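Local coordinates for thiamine-binding periplasmic protein (Escherichia coli, PDB 2QRY) that binds thiamine, thiamine phosphate and thiamine diphosphate with high affinity in the periplasm, as the solute-binding part of an ABC transporter that imports thiamine, at residues V27-D31 against S32-D36; P166-G169 against L170-W173; S221-Y224 against H225-E229. All blocks are in the same frame, centred on the assembly; numbering follows the deposited sequence.

Contact 1 (V27-D31 against S32-D36). With TPS (thiamin phosphate), chain E.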
loop_
_atom_site.group_PDB
_atom_site.type_symbol
_atom_site.label_atom_id
_atom_site.label_comp_id
_atom_site.label_asym_id
_atom_site.label_seq_id
_atom_site.Cartn_x
_atom_site.Cartn_y
_atom_site.Cartn_z
ATOM N N VAL A 27 -2.123 -6.374 16.704
ATOM C CA VAL A 27 -2.390 -5.779 15.401
ATOM C C VAL A 27 -1.511 -6.326 14.266
ATOM O O VAL A 27 -0.319 -6.018 14.197
ATOM C CB VAL A 27 -2.198 -4.245 15.453
ATOM C CG1 VAL A 27 -2.529 -3.631 14.093
ATOM C CG2 VAL A 27 -3.077 -3.642 16.554
ATOM N N TYR A 28 -2.106 -7.128 13.382
ATOM C CA TYR A 28 -1.385 -7.675 12.234
ATOM C C TYR A 28 -1.111 -6.555 11.224
ATOM O O TYR A 28 -1.994 -5.753 10.927
ATOM C CB TYR A 28 -2.211 -8.755 11.529
ATOM C CG TYR A 28 -2.240 -10.109 12.197
ATOM C CD1 TYR A 28 -1.566 -10.345 13.397
ATOM C CD2 TYR A 28 -2.935 -11.165 11.616
ATOM C CE1 TYR A 28 -1.585 -11.604 13.995
ATOM C CE2 TYR A 28 -2.960 -12.421 12.199
ATOM C CZ TYR A 28 -2.286 -12.636 13.387
ATOM O OH TYR A 28 -2.312 -13.886 13.959
ATOM N N THR A 29 0.103 -6.512 10.687
ATOM C CA THR A 29 0.451 -5.495 9.701
ATOM C C THR A 29 1.673 -5.939 8.886
ATOM O O THR A 29 2.237 -6.999 9.146
ATOM C CB THR A 29 0.734 -4.128 10.384
ATOM O OG1 THR A 29 0.857 -3.112 9.381
ATOM C CG2 THR A 29 2.019 -4.190 11.216
ATOM N N TYR A 30 2.067 -5.138 7.895
ATOM C CA TYR A 30 3.220 -5.470 7.065
ATOM C C TYR A 30 4.516 -4.935 7.676
ATOM O O TYR A 30 4.474 -4.089 8.577
ATOM C CB TYR A 30 3.008 -4.957 5.634
ATOM C CG TYR A 30 2.584 -3.508 5.506
ATOM C CD1 TYR A 30 3.523 -2.476 5.549
ATOM C CD2 TYR A 30 1.246 -3.175 5.276
ATOM C CE1 TYR A 30 3.139 -1.138 5.351
ATOM C CE2 TYR A 30 0.849 -1.847 5.081
ATOM C CZ TYR A 30 1.800 -0.837 5.115
ATOM O OH TYR A 30 1.418 0.465 4.873
ATOM N N ASP A 31 5.665 -5.416 7.190
ATOM C CA ASP A 31 6.949 -5.017 7.767
ATOM C C ASP A 31 7.380 -3.564 7.718
ATOM O O ASP A 31 7.961 -3.074 8.686
ATOM C CB ASP A 31 8.103 -5.893 7.242
ATOM C CG ASP A 31 8.191 -5.926 5.731
ATOM O OD1 ASP A 31 7.968 -4.884 5.080
ATOM O OD2 ASP A 31 8.505 -7.009 5.192
ATOM N N SER A 32 7.119 -2.864 6.620
ATOM C CA SER A 32 7.535 -1.472 6.546
ATOM C C SER A 32 6.737 -0.584 7.510
ATOM O O SER A 32 7.169 0.516 7.839
ATOM C CB SER A 32 7.417 -0.949 5.112
ATOM O OG SER A 32 6.077 -0.950 4.675
ATOM N N PHE A 33 5.587 -1.062 7.982
ATOM C CA PHE A 33 4.793 -0.262 8.911
ATOM C C PHE A 33 5.364 -0.379 10.323
ATOM O O PHE A 33 5.610 0.631 10.983
ATOM C CB PHE A 33 3.329 -0.709 8.923
ATOM C CG PHE A 33 2.420 0.216 9.688
ATOM C CD1 PHE A 33 1.844 1.321 9.068
ATOM C CD2 PHE A 33 2.156 -0.003 11.034
ATOM C CE1 PHE A 33 1.017 2.192 9.778
ATOM C CE2 PHE A 33 1.328 0.865 11.754
ATOM C CZ PHE A 33 0.757 1.963 11.126
ATOM N N ALA A 34 5.581 -1.610 10.777
ATOM C CA ALA A 34 6.111 -1.854 12.118
ATOM C C ALA A 34 7.626 -1.661 12.227
ATOM O O ALA A 34 8.190 -1.730 13.320
ATOM C CB ALA A 34 5.739 -3.259 12.572
ATOM N N ALA A 35 8.282 -1.416 11.098
ATOM C CA ALA A 35 9.730 -1.230 11.087
ATOM C C ALA A 35 10.172 -0.144 12.056
ATOM O O ALA A 35 9.433 0.808 12.310
ATOM C CB ALA A 35 10.198 -0.885 9.678
ATOM N N ASP A 36 11.380 -0.288 12.594
ATOM C CA ASP A 36 11.910 0.702 13.519
ATOM C C ASP A 36 11.863 2.078 12.877
ATOM O O ASP A 36 11.721 3.085 13.564
ATOM C CB ASP A 36 13.359 0.381 13.901
ATOM C CG ASP A 36 13.462 -0.734 14.922
ATOM O OD1 ASP A 36 12.674 -0.726 15.894
ATOM O OD2 ASP A 36 14.340 -1.612 14.763
HETATM C CM2 TPS E . 10.500 5.156 0.781
HETATM N N3 TPS E . 4.853 1.866 1.473
HETATM C C2 TPS E . 5.891 1.107 1.183
HETATM S S1 TPS E . 5.231 -0.480 1.048
HETATM C C5 TPS E . 3.544 -0.068 1.388
HETATM C C4 TPS E . 3.621 1.293 1.590
HETATM C CM4 TPS E . 2.371 2.102 1.920
HETATM C C6 TPS E . 2.425 -1.062 1.405
HETATM C C7 TPS E . 3.194 -2.366 1.192
HETATM O O7 TPS E . 2.372 -3.523 1.109
HETATM N N1A TPS E . 8.171 4.815 0.066
HETATM C C2A TPS E . 9.086 4.685 1.031
HETATM N N3A TPS E . 8.772 4.145 2.206
HETATM C C4A TPS E . 7.521 3.709 2.469
HETATM N N4A TPS E . 7.225 3.148 3.698
HETATM C C5A TPS E . 6.513 3.831 1.460
HETATM C C6A TPS E . 6.904 4.408 0.240
HETATM C C7A TPS E . 5.053 3.357 1.659
HETATM P P1 TPS E . 3.370 -4.777 0.896
HETATM O O1 TPS E . 4.273 -4.514 -0.342
HETATM O O2 TPS E . 2.568 -6.134 0.756
HETATM O O3 TPS E . 4.280 -4.885 2.138
HETATM O O HOH W 1 6.187 -3.469 3.290
#

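Contact 2 (P166-G169 against L170-W173). With TPS (thiamin phosphate), chain E.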
loop_
_atom_site.group_PDB
_atom_site.type_symbol
_atom_site.label_atom_id
_atom_site.label_comp_id
_atom_site.label_asym_id
_atom_site.label_seq_id
_atom_site.Cartn_x
_atom_site.Cartn_y
_atom_site.Cartn_z
ATOM N N PRO A 166 1.101 -3.198 -3.354
ATOM C CA PRO A 166 1.685 -2.415 -4.456
ATOM C C PRO A 166 1.753 -3.318 -5.691
ATOM O O PRO A 166 1.656 -2.858 -6.825
ATOM C CB PRO A 166 3.076 -2.076 -3.945
ATOM C CG PRO A 166 2.882 -1.994 -2.467
ATOM C CD PRO A 166 1.985 -3.173 -2.174
ATOM N N GLY A 167 1.936 -4.612 -5.447
ATOM C CA GLY A 167 2.005 -5.568 -6.534
ATOM C C GLY A 167 0.635 -5.696 -7.172
ATOM O O GLY A 167 0.509 -5.692 -8.396
ATOM N N LEU A 168 -0.390 -5.801 -6.322
ATOM C CA LEU A 168 -1.767 -5.909 -6.775
ATOM C C LEU A 168 -2.078 -4.608 -7.513
ATOM O O LEU A 168 -2.773 -4.609 -8.536
ATOM C CB LEU A 168 -2.712 -6.053 -5.584
ATOM C CG LEU A 168 -3.975 -6.907 -5.738
ATOM C CD1 LEU A 168 -5.021 -6.369 -4.755
ATOM C CD2 LEU A 168 -4.506 -6.895 -7.171
ATOM N N GLY A 169 -1.555 -3.504 -6.979
ATOM C CA GLY A 169 -1.752 -2.203 -7.591
ATOM C C GLY A 169 -1.260 -2.169 -9.030
ATOM O O GLY A 169 -1.985 -1.730 -9.925
ATOM N N LEU A 170 -0.031 -2.625 -9.259
ATOM C CA LEU A 170 0.521 -2.647 -10.607
ATOM C C LEU A 170 -0.301 -3.561 -11.518
ATOM O O LEU A 170 -0.499 -3.255 -12.686
ATOM C CB LEU A 170 1.976 -3.122 -10.593
ATOM C CG LEU A 170 2.622 -3.237 -11.978
ATOM C CD1 LEU A 170 2.530 -1.898 -12.697
ATOM C CD2 LEU A 170 4.073 -3.674 -11.839
ATOM N N LEU A 171 -0.772 -4.684 -10.986
ATOM C CA LEU A 171 -1.580 -5.600 -11.782
ATOM C C LEU A 171 -2.833 -4.886 -12.279
ATOM O O LEU A 171 -3.177 -4.982 -13.455
ATOM C CB LEU A 171 -2.005 -6.828 -10.966
ATOM C CG LEU A 171 -2.950 -7.792 -11.706
ATOM C CD1 LEU A 171 -2.140 -8.835 -12.473
ATOM C CD2 LEU A 171 -3.873 -8.488 -10.708
ATOM N N LEU A 172 -3.496 -4.150 -11.390
ATOM C CA LEU A 172 -4.724 -3.451 -11.762
ATOM C C LEU A 172 -4.443 -2.238 -12.639
ATOM O O LEU A 172 -5.229 -1.904 -13.532
ATOM C CB LEU A 172 -5.492 -3.048 -10.502
ATOM C CG LEU A 172 -5.757 -4.242 -9.572
ATOM C CD1 LEU A 172 -6.296 -3.757 -8.239
ATOM C CD2 LEU A 172 -6.722 -5.219 -10.236
ATOM N N TRP A 173 -3.309 -1.595 -12.394
ATOM C CA TRP A 173 -2.905 -0.430 -13.162
ATOM C C TRP A 173 -2.725 -0.841 -14.616
ATOM O O TRP A 173 -3.206 -0.167 -15.528
ATOM C CB TRP A 173 -1.605 0.122 -12.599
ATOM C CG TRP A 173 -1.186 1.430 -13.177
ATOM C CD1 TRP A 173 -1.961 2.312 -13.879
ATOM C CD2 TRP A 173 0.088 2.064 -13.003
ATOM N NE1 TRP A 173 -1.246 3.463 -14.146
ATOM C CE2 TRP A 173 0.013 3.334 -13.618
ATOM C CE3 TRP A 173 1.287 1.683 -12.383
ATOM C CZ2 TRP A 173 1.092 4.226 -13.628
ATOM C CZ3 TRP A 173 2.361 2.569 -12.396
ATOM C CH2 TRP A 173 2.253 3.825 -13.015
HETATM C CM2 TPS E . 10.500 5.156 0.781
HETATM N N3 TPS E . 4.853 1.866 1.473
HETATM C C2 TPS E . 5.891 1.107 1.183
HETATM S S1 TPS E . 5.231 -0.480 1.048
HETATM C C5 TPS E . 3.544 -0.068 1.388
HETATM C C4 TPS E . 3.621 1.293 1.590
HETATM C CM4 TPS E . 2.371 2.102 1.920
HETATM C C6 TPS E . 2.425 -1.062 1.405
HETATM C C7 TPS E . 3.194 -2.366 1.192
HETATM O O7 TPS E . 2.372 -3.523 1.109
HETATM N N1A TPS E . 8.171 4.815 0.066
HETATM C C2A TPS E . 9.086 4.685 1.031
HETATM N N3A TPS E . 8.772 4.145 2.206
HETATM C C4A TPS E . 7.521 3.709 2.469
HETATM N N4A TPS E . 7.225 3.148 3.698
HETATM C C5A TPS E . 6.513 3.831 1.460
HETATM C C6A TPS E . 6.904 4.408 0.240
HETATM C C7A TPS E . 5.053 3.357 1.659
HETATM P P1 TPS E . 3.370 -4.777 0.896
HETATM O O1 TPS E . 4.273 -4.514 -0.342
HETATM O O2 TPS E . 2.568 -6.134 0.756
HETATM O O3 TPS E . 4.280 -4.885 2.138
#

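Contact 3 (S221-Y224 against H225-E229). With TPS (thiamin phosphate), chain E.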
loop_
_atom_site.group_PDB
_atom_site.type_symbol
_atom_site.label_atom_id
_atom_site.label_comp_id
_atom_site.label_asym_id
_atom_site.label_seq_id
_atom_site.Cartn_x
_atom_site.Cartn_y
_atom_site.Cartn_z
ATOM N N SER A 221 7.442 8.230 -2.461
ATOM C CA SER A 221 8.716 7.639 -2.076
ATOM C C SER A 221 9.884 8.626 -2.112
ATOM O O SER A 221 10.778 8.563 -1.269
ATOM C CB SER A 221 9.031 6.427 -2.962
ATOM O OG SER A 221 8.100 5.387 -2.733
ATOM N N PRO A 222 9.897 9.551 -3.084
ATOM C CA PRO A 222 11.025 10.491 -3.108
ATOM C C PRO A 222 11.133 11.307 -1.826
ATOM O O PRO A 222 12.231 11.674 -1.405
ATOM C CB PRO A 222 10.730 11.356 -4.329
ATOM C CG PRO A 222 10.019 10.384 -5.263
ATOM C CD PRO A 222 9.073 9.672 -4.302
ATOM N N ALA A 223 9.991 11.575 -1.205
ATOM C CA ALA A 223 9.955 12.350 0.028
ATOM C C ALA A 223 10.820 11.720 1.121
ATOM O O ALA A 223 11.404 12.431 1.948
ATOM C CB ALA A 223 8.521 12.495 0.515
ATOM N N TYR A 224 10.901 10.391 1.144
ATOM C CA TYR A 224 11.736 9.738 2.155
ATOM C C TYR A 224 13.180 10.201 2.009
ATOM O O TYR A 224 13.813 10.616 2.982
ATOM C CB TYR A 224 11.721 8.217 2.020
ATOM C CG TYR A 224 12.854 7.584 2.795
ATOM C CD1 TYR A 224 12.806 7.503 4.187
ATOM C CD2 TYR A 224 14.018 7.156 2.147
ATOM C CE1 TYR A 224 13.888 7.019 4.919
ATOM C CE2 TYR A 224 15.104 6.672 2.868
ATOM C CZ TYR A 224 15.034 6.608 4.257
ATOM O OH TYR A 224 16.112 6.152 4.984
ATOM N N HIS A 225 13.700 10.116 0.789
ATOM C CA HIS A 225 15.070 10.515 0.528
ATOM C C HIS A 225 15.311 12.010 0.716
ATOM O O HIS A 225 16.363 12.416 1.209
ATOM C CB HIS A 225 15.481 10.084 -0.876
ATOM C CG HIS A 225 15.460 8.600 -1.079
ATOM N ND1 HIS A 225 14.349 7.925 -1.542
ATOM C CD2 HIS A 225 16.405 7.657 -0.859
ATOM C CE1 HIS A 225 14.615 6.633 -1.600
ATOM N NE2 HIS A 225 15.856 6.444 -1.192
ATOM N N ILE A 226 14.342 12.833 0.340
ATOM C CA ILE A 226 14.499 14.272 0.498
ATOM C C ILE A 226 14.682 14.662 1.971
ATOM O O ILE A 226 15.690 15.255 2.340
ATOM C CB ILE A 226 13.279 15.036 -0.065
ATOM C CG1 ILE A 226 13.157 14.787 -1.571
ATOM C CG2 ILE A 226 13.425 16.532 0.215
ATOM C CD1 ILE A 226 11.936 15.449 -2.212
ATOM N N LEU A 227 13.712 14.312 2.808
ATOM C CA LEU A 227 13.751 14.653 4.233
ATOM C C LEU A 227 14.790 13.912 5.086
ATOM O O LEU A 227 15.525 14.532 5.859
ATOM C CB LEU A 227 12.363 14.443 4.866
ATOM C CG LEU A 227 11.192 15.370 4.500
ATOM C CD1 LEU A 227 10.623 15.030 3.123
ATOM C CD2 LEU A 227 10.105 15.224 5.561
ATOM N N GLU A 228 14.846 12.591 4.943
ATOM C CA GLU A 228 15.755 11.769 5.733
ATOM C C GLU A 228 17.220 11.748 5.295
ATOM O O GLU A 228 18.110 11.609 6.131
ATOM C CB GLU A 228 15.236 10.331 5.778
ATOM C CG GLU A 228 13.844 10.180 6.363
ATOM C CD GLU A 228 13.759 10.687 7.787
ATOM O OE1 GLU A 228 14.712 10.445 8.557
ATOM O OE2 GLU A 228 12.736 11.315 8.140
ATOM N N GLU A 229 17.475 11.876 3.998
ATOM C CA GLU A 229 18.849 11.846 3.510
ATOM C C GLU A 229 19.280 13.137 2.810
ATOM O O GLU A 229 20.417 13.255 2.359
ATOM C CB GLU A 229 19.030 10.653 2.564
ATOM C CG GLU A 229 18.488 9.340 3.126
ATOM C CD GLU A 229 18.770 8.146 2.235
ATOM O OE1 GLU A 229 18.507 8.232 1.016
ATOM O OE2 GLU A 229 19.242 7.114 2.758
HETATM C CM2 TPS E . 10.500 5.156 0.781
HETATM N N3 TPS E . 4.853 1.866 1.473
HETATM C C2 TPS E . 5.891 1.107 1.183
HETATM S S1 TPS E . 5.231 -0.480 1.048
HETATM C C5 TPS E . 3.544 -0.068 1.388
HETATM C C4 TPS E . 3.621 1.293 1.590
HETATM C CM4 TPS E . 2.371 2.102 1.920
HETATM C C6 TPS E . 2.425 -1.062 1.405
HETATM C C7 TPS E . 3.194 -2.366 1.192
HETATM O O7 TPS E . 2.372 -3.523 1.109
HETATM N N1A TPS E . 8.171 4.815 0.066
HETATM C C2A TPS E . 9.086 4.685 1.031
HETATM N N3A TPS E . 8.772 4.145 2.206
HETATM C C4A TPS E . 7.521 3.709 2.469
HETATM N N4A TPS E . 7.225 3.148 3.698
HETATM C C5A TPS E . 6.513 3.831 1.460
HETATM C C6A TPS E . 6.904 4.408 0.240
HETATM C C7A TPS E . 5.053 3.357 1.659
HETATM P P1 TPS E . 3.370 -4.777 0.896
HETATM O O1 TPS E . 4.273 -4.514 -0.342
HETATM O O2 TPS E . 2.568 -6.134 0.756
HETATM O O3 TPS E . 4.280 -4.885 2.138
#

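Contact 1 (V27-D31 against S32-D36)
Tyr30 lays its ring between Phe33 and the bound thiamin phosphate. On one face the CB of Phe33 makes a CH-pi contact, 4.0 Å from the centroid of the Tyr30 ring. On the opposite face stands the ligand, its C6 3.8 Å from Tyr30 CZ and offset toward the rim, so protein and ligand together sandwich the phenol. At the ring edge the hydroxyl of Ser32 lies close to the ring plane, OG 3.0 Å from Tyr30 CE1. The phenol oxygen is gripped by Glu248 and Asn282, two bonds that should restrict rotation of the ring.

Thr29 comes at Phe33 at about a right angle. Its OG1, placed opposite the backbone N by chi1 of -171°, sits 3.5 Å from Phe33 CB and also bonds to the carbonyl of Leu83 on the neighbouring strand, while CG2 reaches the methyl of Ala34. The backbone turns around the carbonyl of Tyr30: Tyr30 O accepts Phe33 N at 3.3 Å and, weakly, Ala34 N.

One water ties the turn to the phosphate: 2.6 Å from the ligand atom O3, it lies within hydrogen-bonding distance of Asp31 OD1 and Ser32 OG too. Asp31 OD1 is also held by Ser201. Tyr30 is the N-cap residue of the short helix 31-34, which follows directly on strand 24-29; this strand-to-helix turn lines the thiamin phosphate pocket, consistent with ligand binding at strand ends in the solute-binding protein fold.

Contact 2 (P166-G169 against L170-W173)
Leu168 packs its CD2 methyl against two leucines of the next turn. CD2 lies 3.8 Å from Leu172 CD1 and 3.9 Å from Leu171 CD2, so a single branch spans the side chains at i+3 and i+4. Leu172 crosses Leu168 at a slant, its CG directed opposite the carbonyl carbon (chi1 -54°), which brings Leu172 CG to 3.2 Å from Leu168 O. Beyond this cluster, Leu171 and Leu172 face helix 310-328, while Leu170 packs on strands 156-159 and 214-218.

The backbone bonds are those of a regular alpha-helix: the amides of Leu170, Leu171, Leu172 and Trp173 donate to the carbonyls of Pro166, Gly167, Leu168 and Gly169. The last is the shortest, Trp173 N to Gly169 O at 2.8 Å. The polar edge of the Trp173 indole is taken up by the carbonyl of Gly242.

Toward the ligand, the Pro166 ring meets the phosphate end by contact alone, CD lying 3.2 Å from the ligand atom O1. Ser164 OG, which hydrogen-bonds the ligand, is also bonded to the amide of Gly167, and this first-turn amide may help orient it.

Helix 165-178 thus presents its N-terminal end to the phosphate. Its dipole would be expected to favour the negative charge there, while the buried leucines pack the helix largely through apolar contacts.

Contact 3 (S221-Y224 against H225-E229)
The N-terminal part of helix 221-229 belongs to the thiamine-binding site and meets the pyrimidine end of the ligand. Ser221 OG donates to the pyrimidine nitrogen N1A at 2.9 Å, the oxygen set opposite the carbonyl carbon by chi1 of -66°. The same OG is also hydrogen-bonded to Ser217 OG and to the amide of Tyr218, so several partners fix its position. One turn away, Tyr224 CB rests 3.5 Å from the ligand methyl CM2.

Tyr224 also carries the side-chain contacts within the helix. With its CG opposite the backbone N (chi1 164°), the ring runs alongside the next turn and makes a T-shaped pair with His225, whose face receives the tyrosine edge; the planes stand at 81°. Tyr224 CD2 lies over the centre of the imidazole, 3.7 Å above its plane. From the following turn the aliphatic part of Glu228 crosses the phenol at about a right angle: CG comes within 3.5 Å of Tyr224 CE1, and CB makes an off-centre CH-pi contact. Tyr224 further meets Trp283 edge-to-face, while the His225 ring meets that of Tyr234.

Main-chain bonds run from Ile226 N to Pro222 O, Leu227 N to Ala223 O and Glu228 N to Tyr224 O. Leu227 CD1 lies against Ala223 O at 3.0 Å, and Ala223 CB is farther from it, at 4.2 Å.

The chemistry divides the work: one directed hydrogen bond from Ser221 recognises a ring nitrogen of the pyrimidine, whereas Tyr224, packed among aromatic and aliphatic neighbours, offers apolar contact to its methyl group.

The three contacts follow one another along the chain without touching, yet all meet the same molecule of thiamin phosphate. Contacts 1 and 2, on opposite sides of the chain's centre, have centres about 20 Å apart and nearest atoms about 7 Å apart; both reach the phosphate end, one through a water and the other through a proline. Contact 3 takes the pyrimidine end, its centre about 19 Å from that of contact 1 and about 23 Å from that of contact 2. The ligand bridges the gaps between them. Near contacts 1 and 3, Trp200, whose N bonds the ligand, has its side chain about 4 Å from that of Ser32 and about 5 Å from that of Ser221.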